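Long-range contacts in succinyl-CoA ligase (ADP-forming) subunit alpha (Methanosaeta concilii, PDB 6HXI), which is a succinyl-CoA ligase family protein that joins a CoA-ligase region to a citrate synthase-like helical region, with coenzyme A bound in the model: residues Lys4-Leu8 with Arg218-Pro223; Cys171-Lys177 with Ile225-Leu231; Ser429-Leu435 with Ile588-Lys592; Leu439-Leu443 with Ser581-Ile585; Asp456-Phe461 with Ile485-Gly489. All blocks are in the same frame, centred on the assembly; numbering follows the deposited sequence.

Contact 1 of 5, residues Lys4-Leu8 with Arg218-Pro223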
# COMPACT_ATOMS: atom_id res chain seq x y z
N LYS B 4 37.18 34.55 41.42
CA LYS B 4 35.91 34.27 40.77
C LYS B 4 35.84 34.93 39.38
O LYS B 4 35.55 34.25 38.40
CB LYS B 4 34.73 34.68 41.66
CG LYS B 4 34.54 33.75 42.86
CD LYS B 4 33.82 34.42 44.03
CE LYS B 4 34.10 33.75 45.36
NZ LYS B 4 33.42 32.43 45.47
N ASP B 5 36.12 36.26 39.31
CA ASP B 5 36.15 37.06 38.07
C ASP B 5 37.24 36.58 37.10
O ASP B 5 37.02 36.60 35.89
CB ASP B 5 36.34 38.56 38.40
CG ASP B 5 35.36 39.12 39.42
OD1 ASP B 5 34.14 39.11 39.14
OD2 ASP B 5 35.82 39.57 40.50
N TYR B 6 38.39 36.13 37.64
CA TYR B 6 39.52 35.61 36.87
C TYR B 6 39.24 34.23 36.23
O TYR B 6 39.90 33.88 35.26
CB TYR B 6 40.80 35.58 37.72
CG TYR B 6 40.71 34.78 39.00
CD1 TYR B 6 40.87 33.40 38.99
CD2 TYR B 6 40.57 35.41 40.23
CE1 TYR B 6 40.84 32.66 40.17
CE2 TYR B 6 40.55 34.68 41.42
CZ TYR B 6 40.66 33.30 41.38
OH TYR B 6 40.62 32.57 42.54
N VAL B 7 38.29 33.46 36.77
CA VAL B 7 37.93 32.14 36.24
C VAL B 7 37.04 32.30 34.99
O VAL B 7 35.95 32.90 35.07
CB VAL B 7 37.27 31.20 37.29
CG1 VAL B 7 36.90 29.86 36.67
CG2 VAL B 7 38.16 31.00 38.50
N LEU B 8 37.47 31.75 33.85
CA LEU B 8 36.63 31.81 32.66
C LEU B 8 35.74 30.59 32.69
O LEU B 8 34.51 30.73 32.73
CB LEU B 8 37.47 31.87 31.38
CG LEU B 8 36.99 32.78 30.25
CD1 LEU B 8 37.04 34.26 30.64
CD2 LEU B 8 37.86 32.59 29.03
N ARG B 218 43.84 37.93 33.90
CA ARG B 218 43.10 36.91 34.63
C ARG B 218 44.08 35.87 35.20
O ARG B 218 43.87 35.42 36.32
CB ARG B 218 42.10 36.19 33.73
CG ARG B 218 40.84 36.96 33.37
CD ARG B 218 39.81 36.06 32.70
NE ARG B 218 40.33 35.34 31.53
CZ ARG B 218 40.74 34.07 31.54
NH1 ARG B 218 40.71 33.37 32.66
NH2 ARG B 218 41.20 33.51 30.43
N TYR B 219 45.11 35.48 34.43
CA TYR B 219 46.11 34.51 34.87
C TYR B 219 46.90 35.06 36.05
O TYR B 219 47.30 34.28 36.92
CB TYR B 219 47.07 34.13 33.74
CG TYR B 219 46.43 33.59 32.47
CD1 TYR B 219 45.18 32.97 32.51
CD2 TYR B 219 47.09 33.66 31.25
CE1 TYR B 219 44.60 32.46 31.35
CE2 TYR B 219 46.52 33.14 30.09
CZ TYR B 219 45.28 32.54 30.14
OH TYR B 219 44.72 32.03 29.00
N GLU B 220 47.13 36.40 36.08
CA GLU B 220 47.87 37.12 37.12
C GLU B 220 47.13 37.12 38.46
O GLU B 220 47.78 37.18 39.52
CB GLU B 220 48.13 38.56 36.69
CG GLU B 220 49.61 38.90 36.55
CD GLU B 220 50.42 39.05 37.83
OE1 GLU B 220 50.12 39.96 38.64
OE2 GLU B 220 51.41 38.30 37.99
N ARG B 221 45.79 37.07 38.41
CA ARG B 221 44.91 37.05 39.58
C ARG B 221 44.68 35.62 40.08
O ARG B 221 44.50 35.43 41.29
CB ARG B 221 43.57 37.72 39.27
CG ARG B 221 43.63 39.25 39.13
CD ARG B 221 42.23 39.86 38.99
NE ARG B 221 41.54 39.41 37.77
CZ ARG B 221 40.24 39.58 37.53
NH1 ARG B 221 39.47 40.18 38.43
NH2 ARG B 221 39.70 39.15 36.40
N ASN B 222 44.69 34.62 39.17
CA ASN B 222 44.48 33.21 39.51
C ASN B 222 45.63 32.61 40.34
O ASN B 222 46.75 32.53 39.84
CB ASN B 222 44.21 32.37 38.24
CG ASN B 222 43.53 31.03 38.49
OD1 ASN B 222 43.57 30.45 39.59
ND2 ASN B 222 42.92 30.48 37.45
N PRO B 223 45.35 32.16 41.59
CA PRO B 223 46.42 31.57 42.42
C PRO B 223 46.99 30.25 41.89
O PRO B 223 48.16 29.96 42.13
CB PRO B 223 45.76 31.36 43.79
CG PRO B 223 44.48 32.13 43.74
CD PRO B 223 44.06 32.19 42.31
O HOH W 1 42.18 32.40 35.24
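Tyr6 O is held by two donors. Arg218 NH1 reaches Tyr6 O at 2.8 Å with an N-H...O angle of 157°, the oxygen lying in the guanidinium plane. Water 1 donates to Tyr6 O at 2.7 Å and accepts from Asn222 ND2, so it bridges the loop carbonyl to that amide. Leu8 covers one face of the same guanidinium, with CD1 3.6 Å from Arg218 NE, and Glu198 forms a salt bridge with Arg218 NH1. Tyr6 O thus joins the N-terminal loop to the end of helix 212-221, in the CoA-ligase region, and to the residue after it. The Tyr6 ring leaves its backbone with CG between N and the carbonyl carbon (chi1 58°). Asn222 CA makes a CH-pi contact over one ring face, 3.9 Å from the centroid, and Pro223 CD touches Tyr6 CZ at 3.7 Å. On the exposed side, Tyr6 N lies over the Arg221 guanidinium face, 3.5 Å from NH2, and Asp5 OD2 stays 4.2 Å from Arg221 NH1, too far for a salt bridge.

Contact 2 of 5, residues Cys171-Lys177 with Ile225-Leu231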
# COMPACT_ATOMS: atom_id res chain seq x y z
N CYS B 171 50.42 24.43 35.80
CA CYS B 171 50.61 25.77 36.37
C CYS B 171 50.72 26.89 35.33
O CYS B 171 50.88 28.05 35.70
CB CYS B 171 51.85 25.76 37.27
SG CYS B 171 53.42 25.83 36.35
N VAL B 172 50.66 26.54 34.02
CA VAL B 172 50.86 27.50 32.93
C VAL B 172 49.57 28.14 32.42
O VAL B 172 48.63 27.44 32.06
CB VAL B 172 51.70 26.89 31.76
CG1 VAL B 172 52.13 27.96 30.76
CG2 VAL B 172 52.92 26.12 32.29
N GLY B 173 49.58 29.46 32.35
CA GLY B 173 48.50 30.26 31.78
C GLY B 173 48.94 30.66 30.40
O GLY B 173 49.90 31.42 30.26
N PHE B 174 48.31 30.10 29.36
CA PHE B 174 48.69 30.32 27.96
C PHE B 174 47.72 31.16 27.11
O PHE B 174 46.51 30.91 27.12
CB PHE B 174 48.96 28.96 27.26
CG PHE B 174 49.50 29.15 25.86
CD1 PHE B 174 50.82 29.52 25.66
CD2 PHE B 174 48.67 29.06 24.76
CE1 PHE B 174 51.31 29.78 24.38
CE2 PHE B 174 49.15 29.32 23.47
CZ PHE B 174 50.46 29.66 23.29
N VAL B 175 48.26 32.05 26.25
CA VAL B 175 47.45 32.85 25.33
C VAL B 175 48.18 33.04 23.97
O VAL B 175 49.37 33.37 23.92
CB VAL B 175 46.93 34.19 25.96
CG1 VAL B 175 48.04 35.19 26.19
CG2 VAL B 175 45.80 34.81 25.13
N SER B 176 47.46 32.80 22.88
CA SER B 176 48.00 32.99 21.54
C SER B 176 47.01 33.73 20.63
O SER B 176 45.90 34.07 21.06
CB SER B 176 48.39 31.65 20.92
OG SER B 176 47.26 30.84 20.65
N LYS B 177 47.42 34.02 19.40
CA LYS B 177 46.53 34.58 18.39
C LYS B 177 46.02 33.40 17.56
O LYS B 177 44.83 33.24 17.38
CB LYS B 177 47.26 35.61 17.51
CG LYS B 177 47.06 37.02 18.00
CD LYS B 177 48.19 37.95 17.57
CE LYS B 177 47.84 39.37 17.96
NZ LYS B 177 48.86 40.37 17.52
N ILE B 225 47.73 29.41 38.80
CA ILE B 225 48.70 29.75 37.75
C ILE B 225 49.92 30.44 38.39
O ILE B 225 49.77 31.45 39.08
CB ILE B 225 48.03 30.62 36.64
CG1 ILE B 225 47.02 29.78 35.82
CG2 ILE B 225 49.07 31.31 35.72
CD1 ILE B 225 45.92 30.54 35.09
N LYS B 226 51.12 29.89 38.12
CA LYS B 226 52.41 30.41 38.61
C LYS B 226 53.29 30.87 37.42
O LYS B 226 54.32 31.51 37.62
CB LYS B 226 53.16 29.32 39.41
CG LYS B 226 52.30 28.42 40.30
CD LYS B 226 51.80 29.12 41.55
CE LYS B 226 51.02 28.18 42.44
NZ LYS B 226 50.36 28.91 43.54
N MET B 227 52.87 30.55 36.19
CA MET B 227 53.64 30.83 34.99
C MET B 227 52.74 31.32 33.86
O MET B 227 51.68 30.73 33.63
CB MET B 227 54.27 29.50 34.59
CG MET B 227 55.62 29.60 34.01
SD MET B 227 56.13 27.92 33.61
CE MET B 227 56.71 28.19 32.00
N ILE B 228 53.16 32.37 33.12
CA ILE B 228 52.40 32.88 31.97
C ILE B 228 53.22 32.69 30.68
O ILE B 228 54.43 32.86 30.69
CB ILE B 228 51.82 34.33 32.13
CG1 ILE B 228 51.17 34.53 33.54
CG2 ILE B 228 50.82 34.66 31.00
CD1 ILE B 228 50.89 35.99 33.96
N ALA B 229 52.58 32.25 29.60
CA ALA B 229 53.26 32.03 28.33
C ALA B 229 52.41 32.59 27.21
O ALA B 229 51.21 32.35 27.20
CB ALA B 229 53.50 30.54 28.11
N CYS B 230 53.01 33.36 26.29
CA CYS B 230 52.21 33.84 25.16
C CYS B 230 52.95 33.81 23.84
O CYS B 230 54.18 33.83 23.80
CB CYS B 230 51.57 35.19 25.42
SG CYS B 230 52.72 36.56 25.47
N LEU B 231 52.19 33.70 22.77
CA LEU B 231 52.69 33.63 21.41
C LEU B 231 51.88 34.61 20.56
O LEU B 231 50.70 34.40 20.34
CB LEU B 231 52.53 32.19 20.89
CG LEU B 231 53.18 31.82 19.56
CD1 LEU B 231 54.70 31.84 19.66
CD2 LEU B 231 52.68 30.45 19.08
O HOH W 2 49.75 33.08 18.18
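Cys171 O takes two backbone donors, Lys226 N at 3.0 Å and Met227 N at 3.2 Å, at the start of a parallel pairing between strands 172-176 and 227-233. These are inner strands of a mainly parallel beta/alpha sheet, consistent with the flavodoxin-like fold of the CoA-ligase family. The next four bonds each join one donor to one acceptor. Gly173 N gives the straightest bond, to Met227 O at 2.8 Å and 170°. Ala229 N then donates to Gly173 O, Val175 N to Ala229 O and Leu231 N to Val175 O. Val172, Phe174 and Ser176 turn their backbone polar groups the other way, to strand 196-201, and Phe174 O also receives the hydroxyl of Tyr219 from helix 212-221. At the far end the direct bond from Lys177 N to Leu231 O is weak. Water 2 bridges the same two atoms, accepting from Lys177 N at 2.8 Å and donating to Leu231 O at 2.7 Å. The Lys177 ammonium pairs with Glu239, and Ser176 OG bonds to Ser178 O. On the sheet face that carries Val172, Phe174 and Ala229, helices 179-192 and 308-322 cover the side chains. Phe174 has CG trans to its backbone N (chi1 -174°), and its ring reaches across to the partner strand, where Ala229 CB lies at the ring edge, 3.8 Å from Phe174 CD1.

Contact 3 of 5, residues Ser429-Leu435 with Ile588-Lys592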
# COMPACT_ATOMS: atom_id res chain seq x y z
N SER B 429 -9.12 8.58 -3.85
CA SER B 429 -9.02 10.01 -4.23
C SER B 429 -10.28 10.76 -3.78
O SER B 429 -10.17 11.84 -3.23
CB SER B 429 -8.80 10.17 -5.74
OG SER B 429 -8.35 11.48 -6.05
N CYS B 430 -11.45 10.17 -3.95
CA CYS B 430 -12.73 10.75 -3.52
C CYS B 430 -12.81 10.83 -1.97
O CYS B 430 -13.51 11.68 -1.43
CB CYS B 430 -13.90 9.95 -4.09
SG CYS B 430 -14.12 10.14 -5.87
N ALA B 431 -12.04 9.98 -1.26
CA ALA B 431 -11.96 9.99 0.19
C ALA B 431 -10.93 11.04 0.67
O ALA B 431 -10.60 11.09 1.86
CB ALA B 431 -11.61 8.61 0.71
N GLY B 432 -10.44 11.86 -0.27
CA GLY B 432 -9.49 12.94 -0.02
C GLY B 432 -8.11 12.48 0.27
O GLY B 432 -7.35 13.20 0.90
N LYS B 433 -7.74 11.29 -0.19
CA LYS B 433 -6.37 10.80 0.05
C LYS B 433 -5.36 11.43 -0.92
O LYS B 433 -5.73 11.80 -2.02
CB LYS B 433 -6.31 9.27 0.01
CG LYS B 433 -7.09 8.60 1.19
CD LYS B 433 -6.77 9.10 2.54
CE LYS B 433 -5.32 8.99 3.00
NZ LYS B 433 -4.88 7.61 3.11
N ASP B 434 -4.07 11.53 -0.50
CA ASP B 434 -3.01 12.07 -1.34
C ASP B 434 -2.80 11.12 -2.55
O ASP B 434 -3.29 10.00 -2.52
CB ASP B 434 -1.70 12.19 -0.50
CG ASP B 434 -1.27 10.86 0.07
OD1 ASP B 434 -1.91 10.38 1.05
OD2 ASP B 434 -0.41 10.22 -0.53
N LEU B 435 -2.08 11.59 -3.59
CA LEU B 435 -1.82 10.83 -4.78
C LEU B 435 -1.18 9.44 -4.50
O LEU B 435 -1.63 8.45 -5.06
CB LEU B 435 -0.90 11.66 -5.76
CG LEU B 435 -0.73 11.12 -7.20
CD1 LEU B 435 -0.28 12.23 -8.15
CD2 LEU B 435 0.36 10.01 -7.27
N ILE B 588 -6.78 9.59 -10.38
CA ILE B 588 -6.71 10.24 -9.05
C ILE B 588 -6.75 11.77 -9.20
O ILE B 588 -7.47 12.42 -8.47
CB ILE B 588 -5.38 9.81 -8.39
CG1 ILE B 588 -5.42 8.33 -7.97
CG2 ILE B 588 -5.03 10.78 -7.23
CD1 ILE B 588 -4.02 7.72 -7.82
N LEU B 589 -5.92 12.33 -10.13
CA LEU B 589 -5.80 13.77 -10.40
C LEU B 589 -7.08 14.34 -10.99
O LEU B 589 -7.46 15.46 -10.66
CB LEU B 589 -4.61 14.04 -11.37
CG LEU B 589 -3.19 13.78 -10.82
CD1 LEU B 589 -2.18 13.75 -11.95
CD2 LEU B 589 -2.78 14.82 -9.78
N ASP B 590 -7.75 13.55 -11.85
CA ASP B 590 -9.01 13.88 -12.48
C ASP B 590 -10.08 14.12 -11.42
O ASP B 590 -10.77 15.13 -11.48
CB ASP B 590 -9.42 12.80 -13.49
CG ASP B 590 -10.58 13.16 -14.42
OD1 ASP B 590 -10.76 14.35 -14.71
OD2 ASP B 590 -11.27 12.24 -14.92
N GLN B 591 -10.19 13.22 -10.41
CA GLN B 591 -11.16 13.36 -9.32
C GLN B 591 -10.81 14.59 -8.45
O GLN B 591 -11.69 15.31 -8.01
CB GLN B 591 -11.25 12.06 -8.48
CG GLN B 591 -11.66 10.78 -9.29
CD GLN B 591 -12.95 10.99 -10.05
OE1 GLN B 591 -13.92 11.47 -9.49
NE2 GLN B 591 -12.97 10.75 -11.36
N LYS B 592 -9.51 14.88 -8.27
CA LYS B 592 -9.07 16.05 -7.55
C LYS B 592 -9.48 17.33 -8.30
O LYS B 592 -10.12 18.18 -7.68
CB LYS B 592 -7.57 15.93 -7.19
CG LYS B 592 -7.45 14.86 -6.04
CD LYS B 592 -6.13 14.75 -5.33
CE LYS B 592 -6.13 13.61 -4.30
NZ LYS B 592 -7.28 13.66 -3.29
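The flat amide of Gln591 meets Cys430 through its oxygen, with OE1 3.9 Å from SG; OE1 is bonded to Ser596 OG, and NE2 donates to Ile356 O of a neighbouring subunit. At the Ile588 peptide, Ser429 OG donates to Ile588 O at 2.7 Å, bent well off the C=O axis (123°) and tilted a little from the carbonyl plane. That oxygen also keeps its helical bond from Lys592 N. Lys592 runs out extended and turns only at its last torsion (chi4 -53°), which brings NZ to Lys433 O at 2.7 Å, with a weak bond to Ser429 O. Ser429 O is in the last turn of helix 420-430 and Lys433 O in the loop just past it, where Gly432, at positive phi, completes a Schellman motif. Leu435 CD1 and Leu589 CD2 touch at 4.0 Å. Helix 571-594 is thereby fixed to the turn between helices 420-430 and 435-443; Asp434 is the N-cap of helix 435-443, and the subunit that supplies Ile356 also covers Leu589 and Lys592.

Contact 4 of 5, residues Leu439-Leu443 with Ser581-Ile585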
# COMPACT_ATOMS: atom_id res chain seq x y z
N LEU B 439 -2.79 5.90 -5.22
CA LEU B 439 -2.13 5.05 -6.22
C LEU B 439 -1.92 3.64 -5.72
O LEU B 439 -2.34 2.69 -6.40
CB LEU B 439 -0.78 5.66 -6.66
CG LEU B 439 0.10 4.78 -7.57
CD1 LEU B 439 -0.56 4.54 -8.96
CD2 LEU B 439 1.47 5.41 -7.73
N CYS B 440 -1.31 3.49 -4.53
CA CYS B 440 -1.13 2.16 -3.94
C CYS B 440 -2.44 1.47 -3.65
O CYS B 440 -2.51 0.26 -3.76
CB CYS B 440 -0.25 2.24 -2.70
SG CYS B 440 1.37 2.92 -3.08
N SER B 441 -3.46 2.20 -3.23
CA SER B 441 -4.80 1.58 -3.02
C SER B 441 -5.21 0.86 -4.34
O SER B 441 -5.70 -0.25 -4.28
CB SER B 441 -5.85 2.62 -2.65
OG SER B 441 -7.01 1.93 -2.18
N GLY B 442 -5.00 1.52 -5.51
CA GLY B 442 -5.28 0.99 -6.85
C GLY B 442 -4.33 -0.12 -7.25
O GLY B 442 -4.75 -1.19 -7.69
N LEU B 443 -3.04 0.06 -7.03
CA LEU B 443 -2.03 -0.95 -7.41
C LEU B 443 -2.17 -2.27 -6.69
O LEU B 443 -1.79 -3.30 -7.23
CB LEU B 443 -0.60 -0.39 -7.23
CG LEU B 443 -0.13 0.69 -8.16
CD1 LEU B 443 1.22 1.17 -7.77
CD2 LEU B 443 0.01 0.20 -9.56
N SER B 581 0.08 2.51 -13.83
CA SER B 581 0.29 3.59 -12.86
C SER B 581 -0.03 4.92 -13.48
O SER B 581 -0.48 5.81 -12.79
CB SER B 581 1.74 3.62 -12.40
OG SER B 581 1.77 2.61 -11.41
N ILE B 582 0.29 5.05 -14.74
CA ILE B 582 0.02 6.24 -15.50
C ILE B 582 -1.46 6.56 -15.45
O ILE B 582 -1.78 7.71 -15.22
CB ILE B 582 0.49 6.09 -17.00
CG1 ILE B 582 2.02 5.95 -17.06
CG2 ILE B 582 0.05 7.31 -17.81
CD1 ILE B 582 2.60 5.43 -18.43
N GLY B 583 -2.33 5.62 -15.84
CA GLY B 583 -3.77 5.89 -15.85
C GLY B 583 -4.32 6.00 -14.43
O GLY B 583 -5.24 6.79 -14.17
N LEU B 584 -3.72 5.29 -13.49
CA LEU B 584 -4.15 5.37 -12.05
C LEU B 584 -3.91 6.78 -11.50
O LEU B 584 -4.84 7.40 -11.03
CB LEU B 584 -3.52 4.29 -11.16
CG LEU B 584 -4.20 2.93 -10.92
CD1 LEU B 584 -4.92 2.36 -12.12
CD2 LEU B 584 -3.21 1.92 -10.37
N ILE B 585 -2.72 7.33 -11.70
CA ILE B 585 -2.34 8.72 -11.34
C ILE B 585 -3.30 9.68 -12.10
O ILE B 585 -3.84 10.60 -11.51
CB ILE B 585 -0.84 8.97 -11.69
CG1 ILE B 585 0.08 8.14 -10.68
CG2 ILE B 585 -0.53 10.48 -11.59
CD1 ILE B 585 1.53 7.88 -11.13
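The short axes of helices 439-443 and 581-585 pass 9.8 Å apart with their directions 131° from each other, and the closest CA atoms across the pair are those of Leu439 and Leu584. Leu439 CD1 does most of the touching from its helix. With CG trans to the backbone N (chi1 172°), the tip of the side chain reaches toward the partner helix and crosses Leu584 at about a right angle, Leu439 CD1 3.7 Å from Leu584 CB. The same methyl, Leu439 CD1, comes within 4.0 Å of Ile585 CG1. One turn further on, Leu443 CD2 meets Leu584 CD2 at 3.7 Å. Leu584 CD2 also presses against the backbone at Gly442, 3.9 Å from Gly442 C, where the absence of a side chain permits this approach. Ser581 fills in beside the leucines, with OG 3.5 Å from Leu443 CD2. Its hydroxyl is bonded within its own helix to Ala577 O. Leu443 further packs on the Leu443 of a neighbouring subunit, whose Leu578 meets Ser581 and whose Trp392 meets Ile585. The helical bundle of the citrate synthase-like region therefore continues from this pair into the subunit interface. No hydrogen bond crosses between the two helices: methyl and methylene contacts hold them together, and the one hydroxyl in the interface lies against leucine carbons while its polar need is met by a carbonyl of its own helix.

Contact 5 of 5, residues Asp456-Phe461 with Ile485-Gly489. With COA (coenzyme A), chain G.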
# COMPACT_ATOMS: atom_id res chain seq x y z
N ASP B 456 0.06 -15.68 -16.67
CA ASP B 456 -0.58 -16.98 -16.88
C ASP B 456 -0.49 -17.37 -18.32
O ASP B 456 -0.20 -18.54 -18.56
CB ASP B 456 -2.07 -17.00 -16.48
CG ASP B 456 -2.43 -16.83 -15.03
OD1 ASP B 456 -1.54 -17.01 -14.17
OD2 ASP B 456 -3.62 -16.52 -14.75
N ALA B 457 -0.72 -16.42 -19.28
CA ALA B 457 -0.65 -16.70 -20.72
C ALA B 457 0.77 -17.04 -21.11
O ALA B 457 0.96 -18.05 -21.78
CB ALA B 457 -1.14 -15.52 -21.55
N ALA B 458 1.75 -16.24 -20.67
CA ALA B 458 3.16 -16.54 -20.93
C ALA B 458 3.50 -17.97 -20.44
O ALA B 458 4.01 -18.76 -21.21
CB ALA B 458 4.05 -15.49 -20.28
N ARG B 459 3.12 -18.30 -19.21
CA ARG B 459 3.33 -19.57 -18.52
C ARG B 459 2.73 -20.75 -19.26
O ARG B 459 3.46 -21.67 -19.64
CB ARG B 459 2.68 -19.45 -17.12
CG ARG B 459 3.13 -20.46 -16.08
CD ARG B 459 3.33 -19.81 -14.71
NE ARG B 459 2.31 -18.82 -14.36
CZ ARG B 459 2.51 -17.79 -13.56
NH1 ARG B 459 1.52 -16.95 -13.28
NH2 ARG B 459 3.71 -17.58 -13.02
N GLU B 460 1.40 -20.72 -19.49
CA GLU B 460 0.63 -21.78 -20.14
C GLU B 460 0.99 -22.02 -21.58
O GLU B 460 1.12 -23.20 -21.96
CB GLU B 460 -0.90 -21.55 -19.98
CG GLU B 460 -1.40 -21.83 -18.56
CD GLU B 460 -0.87 -23.06 -17.84
OE1 GLU B 460 -0.46 -22.94 -16.66
OE2 GLU B 460 -0.87 -24.15 -18.45
N PHE B 461 1.14 -20.95 -22.39
CA PHE B 461 1.52 -21.09 -23.80
C PHE B 461 2.95 -21.61 -23.93
O PHE B 461 3.19 -22.49 -24.75
CB PHE B 461 1.31 -19.79 -24.60
CG PHE B 461 -0.13 -19.55 -25.00
CD1 PHE B 461 -1.06 -19.05 -24.09
CD2 PHE B 461 -0.57 -19.86 -26.28
CE1 PHE B 461 -2.39 -18.84 -24.47
CE2 PHE B 461 -1.91 -19.63 -26.66
CZ PHE B 461 -2.80 -19.11 -25.75
N ILE B 485 -8.45 -20.79 -21.22
CA ILE B 485 -7.08 -20.49 -21.59
C ILE B 485 -6.78 -19.03 -21.27
O ILE B 485 -7.48 -18.15 -21.79
CB ILE B 485 -6.73 -20.86 -23.06
CG1 ILE B 485 -6.92 -22.37 -23.32
CG2 ILE B 485 -5.29 -20.42 -23.37
CD1 ILE B 485 -7.04 -22.73 -24.82
N PRO B 486 -5.77 -18.76 -20.41
CA PRO B 486 -5.43 -17.36 -20.11
C PRO B 486 -4.90 -16.67 -21.37
O PRO B 486 -4.18 -17.30 -22.15
CB PRO B 486 -4.39 -17.49 -18.99
CG PRO B 486 -3.76 -18.82 -19.20
CD PRO B 486 -4.84 -19.70 -19.75
N GLY B 487 -5.34 -15.44 -21.59
CA GLY B 487 -4.97 -14.66 -22.77
C GLY B 487 -5.89 -14.87 -23.95
O GLY B 487 -5.70 -14.26 -25.00
N ILE B 488 -6.92 -15.71 -23.77
CA ILE B 488 -7.92 -16.02 -24.79
C ILE B 488 -9.27 -15.53 -24.32
O ILE B 488 -9.67 -15.85 -23.20
CB ILE B 488 -7.95 -17.56 -25.15
CG1 ILE B 488 -6.73 -17.99 -25.98
CG2 ILE B 488 -9.29 -17.99 -25.87
CD1 ILE B 488 -6.66 -17.50 -27.53
N GLY B 489 -9.97 -14.80 -25.20
CA GLY B 489 -11.33 -14.32 -24.95
C GLY B 489 -11.50 -12.84 -24.73
O GLY B 489 -10.67 -12.19 -24.09
N1A COA G . -10.36 -20.45 -23.52
C2A COA G . -10.64 -21.59 -24.16
N3A COA G . -11.84 -22.07 -24.52
C4A COA G . -12.83 -21.27 -24.10
C5A COA G . -12.69 -20.06 -23.43
C6A COA G . -11.38 -19.63 -23.16
N6A COA G . -11.09 -18.45 -22.61
N7A COA G . -13.93 -19.56 -23.07
C8A COA G . -14.78 -20.44 -23.54
N9A COA G . -14.18 -21.50 -24.17
C1B COA G . -14.84 -22.67 -24.76
C2B COA G . -15.74 -23.46 -23.82
O2B COA G . -14.98 -24.36 -23.01
C3B COA G . -16.62 -24.20 -24.84
O3B COA G . -15.95 -25.35 -25.40
P3B COA G . -16.71 -26.62 -25.99
O7A COA G . -17.69 -26.11 -26.99
O8A COA G . -15.65 -27.49 -26.57
O9A COA G . -17.35 -27.32 -24.78
C4B COA G . -16.72 -23.22 -26.02
O4B COA G . -15.66 -22.25 -25.83
C5B COA G . -18.04 -22.53 -26.18
O5B COA G . -18.46 -22.08 -24.87
P1A COA G . -20.01 -22.23 -24.38
O1A COA G . -20.35 -21.40 -23.20
O2A COA G . -20.44 -23.68 -24.24
O3A COA G . -20.65 -21.62 -25.71
P2A COA G . -22.03 -21.08 -26.28
O4A COA G . -22.15 -19.63 -26.02
O5A COA G . -21.98 -21.36 -27.77
O6A COA G . -23.22 -21.92 -25.56
CBP COA G . -25.22 -23.04 -26.38
CCP COA G . -23.72 -23.16 -26.09
CDP COA G . -25.71 -24.40 -26.91
CEP COA G . -26.01 -22.68 -25.11
CAP COA G . -25.43 -21.94 -27.45
OAP COA G . -24.51 -22.08 -28.52
C9P COA G . -26.84 -21.79 -28.01
O9P COA G . -27.69 -21.16 -27.37
N8P COA G . -27.08 -22.35 -29.20
C7P COA G . -28.40 -22.37 -29.82
C6P COA G . -28.93 -23.78 -29.94
C5P COA G . -30.26 -23.82 -30.67
O5P COA G . -30.54 -22.99 -31.52
N4P COA G . -31.09 -24.80 -30.31
C3P COA G . -32.44 -24.92 -30.84
C2P COA G . -33.43 -24.01 -30.13
S1P COA G . -35.06 -24.46 -30.79
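Phe461 lies against the turn 485-489, its ring edge toward Pro486 O, which lies in the ring plane 3.3 Å from Phe461 CE1. Ile485 CG2 touches Phe461 CE1 at 3.5 Å, and Ile488 CG1 lies at the edge beyond CZ. Other helices close in here too: Phe474 stacks edge-to-face with the ring, and helix 517-530 adds Leu518, Ala522 and Val525. Next to it Ala457 CB sits 3.6 Å from Pro486 O, with the backbone of Gly487 close by. Pro486 belongs to this tight part as well: its CB lies 3.5 Å from Asp456 CB, and its CG rests on the backbone oxygen of Asp456. Residues Ile485 to Ile488 form a type II beta turn, closed by a bond from Ile488 N to Ile485 O, with Gly487 at positive phi. In this citrate synthase-like region the turn has helix 453-466 on one side and the adenine of coenzyme A on the other. Ile485 N stands 3.0 Å from adenine N1A, Ile488 O is equally near N6A, and Ile488 CG2 lies 3.6 Å from N1A. Lys479 and Lys532 also bond the ligand, as do Ser89, Arg91 and Ser92 of a neighbouring subunit. The looser side is that of the two acidic residues. Glu460 CG is 3.9 Å from Pro486 CG, its carboxylate bending away to a salt bridge with Arg463, while that of Asp456 pairs with Arg459.

From the N terminus, contact 1 closes the longest loop, bringing 4-8 to the end of helix 212-221. Contact 2 crosses it: 171-177 falls inside that loop, whereas 225-231 follows it and pairs beside 171-177 in the sheet. Tyr219 joins the two contacts, packing on Ile225 and Ile228. Both finish before the second half of the chain begins, on the other side of the chain's centre. There contact 3 closes a loop from 429-435 to helix 571-594; contact 4 nests inside it on the same helix, touching it through Ile588 and Leu435. Contact 5, nested innermost, sits about 25 Å from contact 4 between centres, beside coenzyme A.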